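PDB 5K3W: CpuTA1 from Curtobacterium pusillum, which belongs to the class IV aminotransferase family of pyridoxal-5'-phosphate proteins and holds this cofactor in a pocket of its chain. Local coordinates for residues L69-G74 / A232-A237; V196-S201 / E207-N212; V220-Q225 / A257-D262; V239-E244 / N297-A302; A275-A280 / A291-L296. One frame throughout, in Å; residues are numbered along the deposited sequence.

Contact 1. Residues L69-G74 / A232-A237. With PLP (pyridoxal-5'-phosphate), chain C.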
# COMPACT_ATOMS: atom_id res chain seq x y z
N LEU A 69 -6.39 7.06 -23.37
CA LEU A 69 -7.02 7.74 -22.24
C LEU A 69 -8.26 7.00 -21.76
O LEU A 69 -8.48 6.87 -20.55
CB LEU A 69 -7.38 9.19 -22.62
CG LEU A 69 -7.99 10.02 -21.48
CD1 LEU A 69 -7.07 10.06 -20.27
CD2 LEU A 69 -8.37 11.44 -21.91
N GLU A 70 -9.08 6.50 -22.68
CA GLU A 70 -10.33 5.85 -22.27
C GLU A 70 -10.07 4.52 -21.58
O GLU A 70 -10.73 4.20 -20.59
CB GLU A 70 -11.27 5.68 -23.48
CG GLU A 70 -12.66 5.13 -23.15
CD GLU A 70 -13.56 6.13 -22.41
OE1 GLU A 70 -13.28 7.34 -22.41
OE2 GLU A 70 -14.56 5.70 -21.82
N LEU A 71 -9.13 3.73 -22.09
CA LEU A 71 -8.70 2.52 -21.40
C LEU A 71 -8.22 2.83 -19.98
O LEU A 71 -8.63 2.17 -19.02
CB LEU A 71 -7.57 1.84 -22.17
CG LEU A 71 -7.86 0.79 -23.22
CD1 LEU A 71 -6.54 0.10 -23.52
CD2 LEU A 71 -8.91 -0.20 -22.71
N HIS A 72 -7.34 3.83 -19.83
CA HIS A 72 -6.87 4.19 -18.50
C HIS A 72 -8.04 4.55 -17.59
O HIS A 72 -8.11 4.11 -16.44
CB HIS A 72 -5.86 5.34 -18.56
CG HIS A 72 -4.47 4.94 -18.97
ND1 HIS A 72 -3.61 4.27 -18.12
CD2 HIS A 72 -3.79 5.12 -20.12
CE1 HIS A 72 -2.46 4.04 -18.74
NE2 HIS A 72 -2.54 4.56 -19.96
N LEU A 73 -8.98 5.36 -18.09
CA LEU A 73 -10.12 5.75 -17.26
C LEU A 73 -10.96 4.55 -16.90
O LEU A 73 -11.45 4.44 -15.78
CB LEU A 73 -10.98 6.78 -17.97
CG LEU A 73 -10.36 8.16 -18.21
CD1 LEU A 73 -11.40 9.06 -18.87
CD2 LEU A 73 -9.82 8.76 -16.90
N GLY A 74 -11.17 3.65 -17.87
CA GLY A 74 -11.90 2.43 -17.58
C GLY A 74 -11.25 1.63 -16.47
O GLY A 74 -11.93 1.12 -15.58
N ALA A 232 -4.46 -5.58 -16.42
CA ALA A 232 -4.54 -5.59 -17.87
C ALA A 232 -3.88 -4.31 -18.34
O ALA A 232 -4.40 -3.22 -18.10
CB ALA A 232 -5.99 -5.66 -18.36
N GLY A 233 -2.70 -4.43 -18.94
CA GLY A 233 -1.93 -3.25 -19.27
C GLY A 233 -2.46 -2.56 -20.52
O GLY A 233 -2.75 -3.19 -21.54
N THR A 234 -2.58 -1.24 -20.45
CA THR A 234 -2.89 -0.51 -21.66
C THR A 234 -1.76 -0.63 -22.68
O THR A 234 -2.02 -0.75 -23.88
CB THR A 234 -3.23 0.95 -21.36
OG1 THR A 234 -2.07 1.65 -20.87
CG2 THR A 234 -4.33 1.04 -20.32
N THR A 235 -0.50 -0.69 -22.22
CA THR A 235 0.61 -0.81 -23.17
C THR A 235 0.66 -2.19 -23.81
O THR A 235 0.86 -2.31 -25.03
CB THR A 235 1.94 -0.50 -22.47
OG1 THR A 235 1.81 0.73 -21.74
CG2 THR A 235 3.07 -0.35 -23.49
N GLN A 236 0.45 -3.24 -23.01
CA GLN A 236 0.42 -4.60 -23.54
C GLN A 236 -0.62 -4.75 -24.66
O GLN A 236 -0.35 -5.40 -25.68
CB GLN A 236 0.14 -5.59 -22.41
CG GLN A 236 -0.09 -7.01 -22.85
CD GLN A 236 -1.55 -7.27 -23.23
OE1 GLN A 236 -2.46 -7.01 -22.45
NE2 GLN A 236 -1.77 -7.78 -24.44
N ALA A 237 -1.81 -4.18 -24.47
CA ALA A 237 -2.79 -4.24 -25.55
C ALA A 237 -2.25 -3.55 -26.81
O ALA A 237 -2.38 -4.08 -27.91
CB ALA A 237 -4.12 -3.63 -25.12
N1 PLP C . 1.49 -3.88 -13.70
C2 PLP C . 1.42 -2.97 -12.69
C2A PLP C . 1.44 -3.42 -11.24
C3 PLP C . 1.30 -1.63 -13.00
O3 PLP C . 1.21 -0.72 -11.94
C4 PLP C . 1.25 -1.23 -14.32
C4A PLP C . 1.15 0.22 -14.72
C5 PLP C . 1.33 -2.14 -15.32
C6 PLP C . 1.45 -3.48 -15.00
C5A PLP C . 1.31 -1.67 -16.78
O4P PLP C . 0.14 -0.94 -17.10
P PLP C . 0.17 0.19 -18.22
O1P PLP C . 0.78 -0.34 -19.50
O2P PLP C . 0.94 1.40 -17.76
O3P PLP C . -1.24 0.61 -18.54
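At the phosphate end of the pyridoxal-5'-phosphate pocket, His72 of helix 69-82 meets Thr234 in the first turn of helix 234-245. The two side chains cross at about a right angle. Thr234 CG2 sits squarely over one face of the imidazole, 3.8 Å from the centroid of the His72 ring and 7° off its normal, a CH-pi contact. The same methyl lies 3.8 Å from Leu71 CB, so it touches two successive residues, Leu71 and His72. Thr234 OG1 is 3.1 Å from His72 NE2, while His72 ND1, across the ring, is hydrogen-bonded to Glu57. Gly233 is the N-cap of helix 234-245, and the phosphate rests at this helix start, the usual way for the family to bind it. Thr234 N gives a hydrogen bond of 3.0 Å to PLP O3P, which also accepts one from Thr234 OG1 at 2.7 Å. Thr235 repeats the pattern on the next oxygen: its N reaches PLP O1P at 3.0 Å, and its OG1 reaches the same atom at 2.7 Å. With chi1 at 67°, Thr234 tucks its hydroxyl between the backbone N and the carbonyl carbon; this brings OG1 round to the oxygen already bound by its own N-H and sends CG2 to the imidazole. Arg75 and Ser271 add further hydrogen bonds to the cofactor.

Contact 2. Residues V196-S201 / E207-N212. With PLP (pyridoxal-5'-phosphate), chain C.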
# COMPACT_ATOMS: atom_id res chain seq x y z
N VAL A 196 11.92 -6.40 -12.31
CA VAL A 196 11.44 -7.62 -11.68
C VAL A 196 10.29 -8.19 -12.50
O VAL A 196 9.42 -7.46 -12.97
CB VAL A 196 10.95 -7.35 -10.23
CG1 VAL A 196 10.23 -8.59 -9.65
CG2 VAL A 196 12.10 -6.91 -9.34
N ILE A 197 10.27 -9.51 -12.64
CA ILE A 197 9.06 -10.21 -13.03
C ILE A 197 8.62 -11.02 -11.82
O ILE A 197 9.41 -11.82 -11.28
CB ILE A 197 9.27 -11.10 -14.25
CG1 ILE A 197 9.36 -10.24 -15.51
CG2 ILE A 197 8.12 -12.10 -14.35
CD1 ILE A 197 10.14 -10.87 -16.63
N PHE A 198 7.39 -10.79 -11.38
CA PHE A 198 6.81 -11.57 -10.29
C PHE A 198 6.39 -12.95 -10.78
O PHE A 198 5.84 -13.10 -11.88
CB PHE A 198 5.60 -10.85 -9.69
CG PHE A 198 5.96 -9.74 -8.75
CD1 PHE A 198 6.86 -9.96 -7.72
CD2 PHE A 198 5.43 -8.47 -8.91
CE1 PHE A 198 7.20 -8.94 -6.86
CE2 PHE A 198 5.77 -7.44 -8.05
CZ PHE A 198 6.64 -7.67 -7.02
N VAL A 199 6.64 -13.95 -9.94
CA VAL A 199 6.24 -15.33 -10.15
C VAL A 199 5.36 -15.74 -8.98
O VAL A 199 5.70 -15.45 -7.82
CB VAL A 199 7.48 -16.25 -10.27
CG1 VAL A 199 7.07 -17.73 -10.30
CG2 VAL A 199 8.31 -15.85 -11.49
N SER A 200 4.25 -16.41 -9.26
CA SER A 200 3.33 -16.75 -8.19
C SER A 200 3.87 -17.93 -7.38
O SER A 200 4.82 -18.61 -7.77
CB SER A 200 1.96 -17.08 -8.75
OG SER A 200 2.02 -18.27 -9.53
N SER A 201 3.24 -18.15 -6.21
CA SER A 201 3.55 -19.31 -5.37
C SER A 201 3.58 -20.59 -6.17
O SER A 201 4.47 -21.43 -5.99
CB SER A 201 2.52 -19.46 -4.24
OG SER A 201 2.40 -18.28 -3.48
N GLU A 207 3.65 -10.56 -13.59
CA GLU A 207 3.82 -9.21 -14.11
C GLU A 207 5.02 -8.59 -13.39
O GLU A 207 5.63 -9.21 -12.51
CB GLU A 207 2.56 -8.36 -13.90
CG GLU A 207 2.38 -7.76 -12.49
CD GLU A 207 0.97 -7.19 -12.25
OE1 GLU A 207 0.39 -6.63 -13.21
OE2 GLU A 207 0.43 -7.31 -11.12
N GLY A 208 5.37 -7.38 -13.79
CA GLY A 208 6.33 -6.59 -13.08
C GLY A 208 5.64 -5.73 -12.05
O GLY A 208 4.42 -5.54 -12.08
N PRO A 209 6.40 -5.20 -11.10
CA PRO A 209 5.78 -4.31 -10.10
C PRO A 209 5.17 -3.07 -10.73
O PRO A 209 4.33 -2.43 -10.09
CB PRO A 209 6.95 -3.96 -9.17
CG PRO A 209 8.16 -4.19 -9.99
CD PRO A 209 7.84 -5.34 -10.89
N THR A 210 5.57 -2.71 -11.95
CA THR A 210 4.97 -1.56 -12.61
C THR A 210 4.67 -1.79 -14.08
O THR A 210 4.47 -0.82 -14.81
CB THR A 210 5.88 -0.33 -12.51
OG1 THR A 210 7.17 -0.65 -13.05
CG2 THR A 210 6.01 0.13 -11.07
N SER A 211 4.66 -3.04 -14.54
CA SER A 211 4.67 -3.31 -15.97
C SER A 211 4.08 -4.69 -16.23
O SER A 211 3.89 -5.49 -15.31
CB SER A 211 6.09 -3.26 -16.52
OG SER A 211 6.84 -4.31 -15.93
N ASN A 212 3.83 -4.97 -17.50
CA ASN A 212 3.43 -6.30 -17.93
C ASN A 212 4.54 -6.92 -18.77
O ASN A 212 5.40 -6.23 -19.32
CB ASN A 212 2.13 -6.25 -18.72
CG ASN A 212 0.97 -5.83 -17.87
OD1 ASN A 212 0.58 -4.66 -17.87
ND2 ASN A 212 0.41 -6.77 -17.11
N1 PLP C . 1.49 -3.88 -13.70
C2 PLP C . 1.42 -2.97 -12.69
C2A PLP C . 1.44 -3.42 -11.24
C3 PLP C . 1.30 -1.63 -13.00
O3 PLP C . 1.21 -0.72 -11.94
C4 PLP C . 1.25 -1.23 -14.32
C4A PLP C . 1.15 0.22 -14.72
C5 PLP C . 1.33 -2.14 -15.32
C6 PLP C . 1.45 -3.48 -15.00
C5A PLP C . 1.31 -1.67 -16.78
O4P PLP C . 0.14 -0.94 -17.10
P PLP C . 0.17 0.19 -18.22
O1P PLP C . 0.78 -0.34 -19.50
O2P PLP C . 0.94 1.40 -17.76
O3P PLP C . -1.24 0.61 -18.54
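Val196, on a strand outermost in its sheet within this chain, sets CB 3.8 Å from Pro209 CD. Its carbonyl oxygen takes a CA-H...O contact from Gly208, Val196 O to Gly208 CA being 3.2 Å. Ile197 turns its side chain away; its CA lies 4.5 Å from Gly208 CA, the closest such pair. Phe198 N gives the one hydrogen bond between the segments, to Glu207 O at 2.6 Å, short and nearly straight (164° at the hydrogen). The Phe198 ring leans obliquely on the proline, CE2 lying 3.8 Å from Pro209 CB, with Val196 CG1 over one of its faces.

Residues 207-212 line the pyridoxal-5'-phosphate ring. The Glu207 side chain leaves the backbone away from the strand; CG lies between N and the carbonyl carbon (chi1 81°), and the extended chain beyond brings OE1 to 3.0 Å from PLP N1. Leu231 N is hydrogen-bonded to that oxygen. The bond from Phe198 N holds the carbonyl of the residue whose carboxylate faces PLP N1, and probably helps to place it.

Contact 3. Residues V220-Q225 / A257-D262; sequences VVRTPQ and ADELRD
Arg222, on strand 220-224, and Glu259, on helix 257-261, reach toward each other over the 10.9 Å that separates Arg222 CA from Glu259 CA, and their side chains cross at about a right angle. The flat groups are turned nearly square to one another, the guanidinium and carboxylate planes standing 82° apart. Glu259 is stretched out fully, with CG anti to the backbone N (chi1 179°), and presents OE1 to the flank of the arginine. The closest arginine atom to Glu259 OE1 is a methylene, Arg222 CD, at 3.5 Å. Arg222 NE follows at 3.8 Å from the same oxygen, a long salt bridge. The arginine chain bends at chi3, and OE1 lies well out of the guanidinium plane, with no N-H pointing at it. On the other side of that plane Val220 CG1 packs over the centre of the group. The two charged ends have further partners: Glu259 OE2 forms a salt bridge with Arg253, and Arg222 NH2 has a weak, long ion pair with Glu251 of the neighbouring strand 250-253. Lying at the surface, with no directed bond between them, Arg222 and Glu259 are probably joined by loose electrostatic attraction that also eases the closeness of the Arg222 and Arg253 charges.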
# COMPACT_ATOMS: atom_id res chain seq x y z
N VAL A 220 5.24 -16.87 -31.74
CA VAL A 220 4.02 -16.45 -31.06
C VAL A 220 4.36 -15.45 -29.96
O VAL A 220 5.35 -15.61 -29.23
CB VAL A 220 3.25 -17.65 -30.47
CG1 VAL A 220 1.99 -17.17 -29.79
CG2 VAL A 220 2.91 -18.63 -31.56
N VAL A 221 3.55 -14.40 -29.86
CA VAL A 221 3.73 -13.36 -28.86
C VAL A 221 2.66 -13.56 -27.81
O VAL A 221 1.46 -13.52 -28.12
CB VAL A 221 3.66 -11.96 -29.49
CG1 VAL A 221 3.62 -10.88 -28.41
CG2 VAL A 221 4.84 -11.74 -30.42
N ARG A 222 3.09 -13.81 -26.57
CA ARG A 222 2.21 -14.16 -25.46
C ARG A 222 2.39 -13.20 -24.30
O ARG A 222 3.41 -12.51 -24.18
CB ARG A 222 2.49 -15.58 -24.95
CG ARG A 222 2.59 -16.65 -25.99
CD ARG A 222 2.92 -17.95 -25.31
NE ARG A 222 2.27 -19.09 -25.94
CZ ARG A 222 2.90 -19.95 -26.74
NH1 ARG A 222 4.20 -19.81 -26.99
NH2 ARG A 222 2.22 -20.96 -27.27
N THR A 223 1.40 -13.18 -23.40
CA THR A 223 1.39 -12.36 -22.21
C THR A 223 0.58 -13.12 -21.17
O THR A 223 -0.39 -13.79 -21.54
CB THR A 223 0.79 -10.96 -22.44
OG1 THR A 223 1.29 -10.04 -21.46
CG2 THR A 223 -0.75 -10.99 -22.32
N PRO A 224 0.94 -13.06 -19.89
CA PRO A 224 0.12 -13.73 -18.86
C PRO A 224 -1.31 -13.22 -18.90
O PRO A 224 -1.56 -12.02 -18.92
CB PRO A 224 0.82 -13.35 -17.54
CG PRO A 224 2.23 -13.01 -17.91
CD PRO A 224 2.14 -12.41 -19.31
N GLN A 225 -2.26 -14.16 -18.93
CA GLN A 225 -3.66 -13.75 -18.95
C GLN A 225 -4.00 -13.01 -17.65
O GLN A 225 -3.43 -13.26 -16.60
CB GLN A 225 -4.57 -14.97 -19.17
CG GLN A 225 -4.58 -16.00 -18.06
CD GLN A 225 -5.50 -17.18 -18.39
OE1 GLN A 225 -5.32 -17.84 -19.41
NE2 GLN A 225 -6.48 -17.43 -17.54
N ALA A 257 6.80 -20.16 -14.93
CA ALA A 257 8.15 -19.60 -14.86
C ALA A 257 9.13 -20.39 -15.73
O ALA A 257 10.09 -19.82 -16.26
CB ALA A 257 8.64 -19.56 -13.42
N ASP A 258 8.90 -21.69 -15.90
CA ASP A 258 9.76 -22.49 -16.76
C ASP A 258 9.67 -22.04 -18.22
O ASP A 258 10.69 -21.81 -18.87
CB ASP A 258 9.42 -23.96 -16.63
CG ASP A 258 10.64 -24.85 -16.67
OD1 ASP A 258 11.75 -24.31 -16.42
OD2 ASP A 258 10.51 -26.07 -16.93
N GLU A 259 8.44 -21.91 -18.74
CA GLU A 259 8.27 -21.42 -20.10
C GLU A 259 8.93 -20.06 -20.28
O GLU A 259 9.52 -19.78 -21.33
CB GLU A 259 6.78 -21.34 -20.45
CG GLU A 259 6.52 -20.81 -21.85
CD GLU A 259 5.05 -20.80 -22.23
OE1 GLU A 259 4.66 -19.98 -23.10
OE2 GLU A 259 4.27 -21.61 -21.68
N LEU A 260 8.87 -19.21 -19.26
CA LEU A 260 9.48 -17.88 -19.34
C LEU A 260 10.98 -17.96 -19.63
O LEU A 260 11.52 -17.14 -20.39
CB LEU A 260 9.21 -17.15 -18.03
CG LEU A 260 9.42 -15.67 -17.83
CD1 LEU A 260 8.34 -14.91 -18.57
CD2 LEU A 260 9.37 -15.39 -16.33
N ARG A 261 11.68 -18.92 -19.01
CA ARG A 261 13.12 -19.09 -19.25
C ARG A 261 13.41 -19.48 -20.69
O ARG A 261 14.45 -19.10 -21.23
CB ARG A 261 13.69 -20.17 -18.33
CG ARG A 261 13.19 -20.11 -16.93
CD ARG A 261 14.11 -19.28 -16.06
NE ARG A 261 13.59 -19.14 -14.71
CZ ARG A 261 14.06 -18.28 -13.82
NH1 ARG A 261 15.06 -17.47 -14.14
NH2 ARG A 261 13.53 -18.21 -12.60
N ASP A 262 12.54 -20.28 -21.30
CA ASP A 262 12.77 -20.80 -22.65
C ASP A 262 12.32 -19.84 -23.74
O ASP A 262 12.33 -20.22 -24.91
CB ASP A 262 12.04 -22.14 -22.83
CG ASP A 262 12.45 -23.18 -21.79
OD1 ASP A 262 13.64 -23.19 -21.38
OD2 ASP A 262 11.59 -23.98 -21.40

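Contact 4. Residues V239-E244 / N297-A302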
# COMPACT_ATOMS: atom_id res chain seq x y z
N VAL A 239 0.80 -3.31 -27.59
CA VAL A 239 1.89 -4.14 -28.10
C VAL A 239 1.33 -5.30 -28.91
O VAL A 239 1.90 -5.68 -29.93
CB VAL A 239 2.78 -4.65 -26.96
CG1 VAL A 239 3.70 -5.76 -27.50
CG2 VAL A 239 3.59 -3.51 -26.38
N PHE A 240 0.24 -5.90 -28.45
CA PHE A 240 -0.41 -6.92 -29.27
C PHE A 240 -0.83 -6.34 -30.61
O PHE A 240 -0.68 -7.00 -31.65
CB PHE A 240 -1.59 -7.52 -28.52
CG PHE A 240 -1.21 -8.67 -27.62
CD1 PHE A 240 0.12 -8.89 -27.30
CD2 PHE A 240 -2.16 -9.54 -27.12
CE1 PHE A 240 0.49 -9.94 -26.48
CE2 PHE A 240 -1.80 -10.60 -26.31
CZ PHE A 240 -0.47 -10.79 -25.98
N ASP A 241 -1.35 -5.11 -30.62
CA ASP A 241 -1.75 -4.52 -31.89
C ASP A 241 -0.56 -4.44 -32.84
O ASP A 241 -0.68 -4.77 -34.03
CB ASP A 241 -2.37 -3.14 -31.67
CG ASP A 241 -3.76 -3.23 -31.08
OD1 ASP A 241 -4.30 -2.19 -30.63
OD2 ASP A 241 -4.32 -4.36 -31.07
N PHE A 242 0.59 -4.02 -32.33
CA PHE A 242 1.78 -3.92 -33.17
C PHE A 242 2.11 -5.27 -33.80
O PHE A 242 2.28 -5.37 -35.02
CB PHE A 242 2.95 -3.39 -32.35
CG PHE A 242 4.29 -3.52 -33.03
CD1 PHE A 242 4.79 -2.49 -33.79
CD2 PHE A 242 5.04 -4.67 -32.89
CE1 PHE A 242 6.02 -2.60 -34.41
CE2 PHE A 242 6.27 -4.79 -33.51
CZ PHE A 242 6.76 -3.75 -34.27
N PHE A 243 2.18 -6.33 -32.98
CA PHE A 243 2.63 -7.62 -33.47
C PHE A 243 1.61 -8.27 -34.42
O PHE A 243 2.00 -8.89 -35.41
CB PHE A 243 2.96 -8.55 -32.30
CG PHE A 243 4.33 -8.32 -31.71
CD1 PHE A 243 5.47 -8.64 -32.43
CD2 PHE A 243 4.47 -7.81 -30.43
CE1 PHE A 243 6.73 -8.44 -31.90
CE2 PHE A 243 5.73 -7.60 -29.89
CZ PHE A 243 6.87 -7.91 -30.62
N GLU A 244 0.32 -8.15 -34.13
CA GLU A 244 -0.68 -8.67 -35.06
C GLU A 244 -0.55 -7.99 -36.43
O GLU A 244 -0.60 -8.66 -37.47
CB GLU A 244 -2.08 -8.48 -34.50
CG GLU A 244 -2.42 -9.48 -33.41
CD GLU A 244 -3.51 -8.98 -32.48
OE1 GLU A 244 -3.46 -9.30 -31.27
OE2 GLU A 244 -4.42 -8.26 -32.95
N ASN A 297 8.79 0.52 -30.08
CA ASN A 297 8.71 1.77 -29.34
C ASN A 297 8.23 2.92 -30.24
O ASN A 297 7.44 3.76 -29.80
CB ASN A 297 10.05 2.07 -28.70
CG ASN A 297 10.23 1.31 -27.41
OD1 ASN A 297 9.27 1.14 -26.66
ND2 ASN A 297 11.44 0.82 -27.14
N ALA A 298 8.68 2.94 -31.50
CA ALA A 298 8.19 3.96 -32.42
C ALA A 298 6.70 3.80 -32.67
O ALA A 298 5.95 4.79 -32.69
CB ALA A 298 8.98 3.89 -33.73
N TYR A 299 6.22 2.56 -32.82
CA TYR A 299 4.78 2.35 -32.90
C TYR A 299 4.10 2.82 -31.62
O TYR A 299 3.10 3.54 -31.66
CB TYR A 299 4.45 0.88 -33.14
CG TYR A 299 2.96 0.60 -33.09
CD1 TYR A 299 2.17 0.69 -34.24
CD2 TYR A 299 2.34 0.23 -31.91
CE1 TYR A 299 0.82 0.44 -34.19
CE2 TYR A 299 0.98 -0.02 -31.86
CZ TYR A 299 0.22 0.08 -33.00
OH TYR A 299 -1.14 -0.18 -32.96
N LEU A 300 4.62 2.40 -30.47
CA LEU A 300 3.99 2.75 -29.20
C LEU A 300 3.95 4.26 -29.00
O LEU A 300 2.96 4.80 -28.47
CB LEU A 300 4.72 2.08 -28.04
CG LEU A 300 4.63 0.55 -27.94
CD1 LEU A 300 5.62 0.04 -26.91
CD2 LEU A 300 3.21 0.14 -27.59
N LEU A 301 5.00 4.97 -29.42
CA LEU A 301 5.04 6.42 -29.23
C LEU A 301 4.09 7.15 -30.17
O LEU A 301 3.66 8.27 -29.86
CB LEU A 301 6.46 6.95 -29.42
CG LEU A 301 7.44 6.65 -28.28
CD1 LEU A 301 8.85 7.10 -28.64
CD2 LEU A 301 6.98 7.30 -26.97
N ALA A 302 3.76 6.56 -31.31
CA ALA A 302 3.01 7.23 -32.37
C ALA A 302 1.56 6.81 -32.47
O ALA A 302 0.83 7.38 -33.29
CB ALA A 302 3.69 6.99 -33.72
O HOH W 1 -2.77 0.39 -30.78
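Phe242 and Tyr299 carry the crossing of helices 239-244 and 297-302, whose axes come within 10.0 Å at 123°. Both residues hold CG anti to the backbone N (chi1 175° in Tyr299), which drives each side chain out toward the other helix, and they slide past one another in opposite directions. The edge of the Phe242 ring is turned to the face of Tyr299 in an offset edge-to-face pair with centroids 5.6 Å apart and planes at 63°. Phe242 CB also lies over that face as a CH-pi donor, and Phe242 CD1 presses on Tyr299 CB at 3.4 Å. Alongside, Val239 CG2 meets Leu300 CD2 at 3.9 Å.

At the outer end the tyrosine hydroxyl passes Asp241 CB rather than its carboxylate. A water joins the two polar groups, donating to Asp241 OD1 at 3.0 Å and hydrogen-bonded to Tyr299 OH at 2.8 Å. Tyr299 therefore plays two parts: its ring packs on Phe242, while its hydroxyl is hydrogen-bonded to the water beside Asp241.

Contact 5. Residues A275-A280 / A291-L296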
# COMPACT_ATOMS: atom_id res chain seq x y z
N ALA A 275 8.24 0.13 -24.16
CA ALA A 275 8.74 -1.24 -24.25
C ALA A 275 10.21 -1.28 -23.86
O ALA A 275 11.05 -0.66 -24.52
CB ALA A 275 8.55 -1.80 -25.66
N ALA A 276 10.53 -2.02 -22.80
CA ALA A 276 11.91 -2.20 -22.38
C ALA A 276 12.34 -3.64 -22.64
O ALA A 276 11.86 -4.56 -21.96
CB ALA A 276 12.08 -1.85 -20.91
N PRO A 277 13.24 -3.88 -23.60
CA PRO A 277 13.64 -5.26 -23.89
C PRO A 277 14.59 -5.81 -22.83
O PRO A 277 15.43 -5.10 -22.28
CB PRO A 277 14.34 -5.14 -25.25
CG PRO A 277 14.93 -3.76 -25.25
CD PRO A 277 14.00 -2.90 -24.39
N ILE A 278 14.44 -7.10 -22.54
CA ILE A 278 15.17 -7.75 -21.46
C ILE A 278 16.43 -8.40 -22.02
O ILE A 278 16.36 -9.29 -22.87
CB ILE A 278 14.30 -8.78 -20.73
CG1 ILE A 278 13.09 -8.09 -20.07
CG2 ILE A 278 15.14 -9.54 -19.71
CD1 ILE A 278 12.11 -9.01 -19.38
N THR A 279 17.59 -7.96 -21.53
CA THR A 279 18.87 -8.53 -21.93
C THR A 279 19.27 -9.73 -21.08
O THR A 279 19.99 -10.61 -21.56
CB THR A 279 19.98 -7.48 -21.84
OG1 THR A 279 20.07 -7.01 -20.49
CG2 THR A 279 19.70 -6.31 -22.74
N ALA A 280 18.83 -9.77 -19.83
CA ALA A 280 19.15 -10.88 -18.95
C ALA A 280 18.00 -11.08 -17.97
O ALA A 280 17.40 -10.12 -17.48
CB ALA A 280 20.48 -10.65 -18.21
N ALA A 291 16.35 -3.59 -33.79
CA ALA A 291 15.48 -2.96 -34.78
C ALA A 291 14.01 -3.21 -34.48
O ALA A 291 13.20 -2.29 -34.50
CB ALA A 291 15.83 -3.45 -36.19
N LEU A 292 13.66 -4.47 -34.20
CA LEU A 292 12.27 -4.80 -33.91
C LEU A 292 11.78 -4.04 -32.68
O LEU A 292 10.64 -3.55 -32.65
CB LEU A 292 12.13 -6.30 -33.72
CG LEU A 292 10.78 -6.83 -33.25
CD1 LEU A 292 9.76 -6.86 -34.40
CD2 LEU A 292 10.92 -8.21 -32.58
N THR A 293 12.64 -3.91 -31.66
CA THR A 293 12.23 -3.19 -30.45
C THR A 293 12.13 -1.69 -30.70
O THR A 293 11.20 -1.03 -30.22
CB THR A 293 13.20 -3.50 -29.32
OG1 THR A 293 13.13 -4.90 -28.99
CG2 THR A 293 12.87 -2.68 -28.09
N ALA A 294 13.09 -1.14 -31.45
CA ALA A 294 12.99 0.26 -31.85
C ALA A 294 11.71 0.52 -32.65
O ALA A 294 11.08 1.56 -32.49
CB ALA A 294 14.23 0.67 -32.66
N ASP A 295 11.33 -0.43 -33.50
CA ASP A 295 10.07 -0.28 -34.22
C ASP A 295 8.88 -0.36 -33.27
O ASP A 295 7.89 0.37 -33.43
CB ASP A 295 9.94 -1.35 -35.31
CG ASP A 295 10.92 -1.15 -36.45
OD1 ASP A 295 11.65 -0.13 -36.45
OD2 ASP A 295 10.95 -2.00 -37.38
N LEU A 296 8.95 -1.26 -32.28
CA LEU A 296 7.88 -1.36 -31.30
C LEU A 296 7.69 -0.04 -30.57
O LEU A 296 6.58 0.49 -30.46
CB LEU A 296 8.20 -2.49 -30.32
CG LEU A 296 7.17 -2.76 -29.24
CD1 LEU A 296 5.84 -3.16 -29.86
CD2 LEU A 296 7.71 -3.84 -28.33
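Strand 275-278, carrying Ala275 and Pro277, runs nearly antiparallel to helix 291-296, which carries Leu296 and Thr293; the axes lie 8.9 Å apart and their directions differ by 161°. Ala275 and Pro277, two residues apart on the strand, both turn toward the helix, where Leu296 and Thr293, about one turn apart, receive them. At one end Ala275 CB meets Leu296 CD2 at 3.5 Å, a close methyl-to-methyl touch. At the other, Thr293 lays CG2 against the pyrrolidine, 3.7 Å from Pro277 CG, and the two side chains cross obliquely. Thr293 OG1 stands beside the backbone N (chi1 -64°), which leaves CG2 anti to that N and facing the proline, while OG1 takes a hydrogen bond from Trp267 NE1 on the adjacent strand 265-270. No hydrogen bond links the two segments, and all four touching residues are buried. Leu296 also packs on Val239 and Phe242 of helix 234-245. Just past the helical segment, Asn297 OD1 accepts a hydrogen bond from Ala275 N, a backbone N-H of the outermost strand. The arrangement is that of an alpha/beta domain in which the last helix, 290-307, runs along the edge strand 274-278 of a mixed five-stranded sheet, nearly antiparallel to it.

Contacts 1 and 2 meet at pyridoxal-5'-phosphate, one at its phosphate and the other at its ring, with centres 18 Å apart; contact 2 is nested within the chain loop that contact 1 closes. Helix 234-245 serves contact 1 with its first turn and contact 4 with its later turns, so it runs from the cofactor to helix 290-307. Contact 5 uses that same last helix, 11 Å from contact 4 and nested inside its loop. Contact 3 lies toward the surface, yet Val221 and Thr223 of its strand back onto Phe240 and Phe243. Strands of contacts 3 and 5 belong to one mixed sheet, which packs with helices 234-245 and 290-307 as one unit.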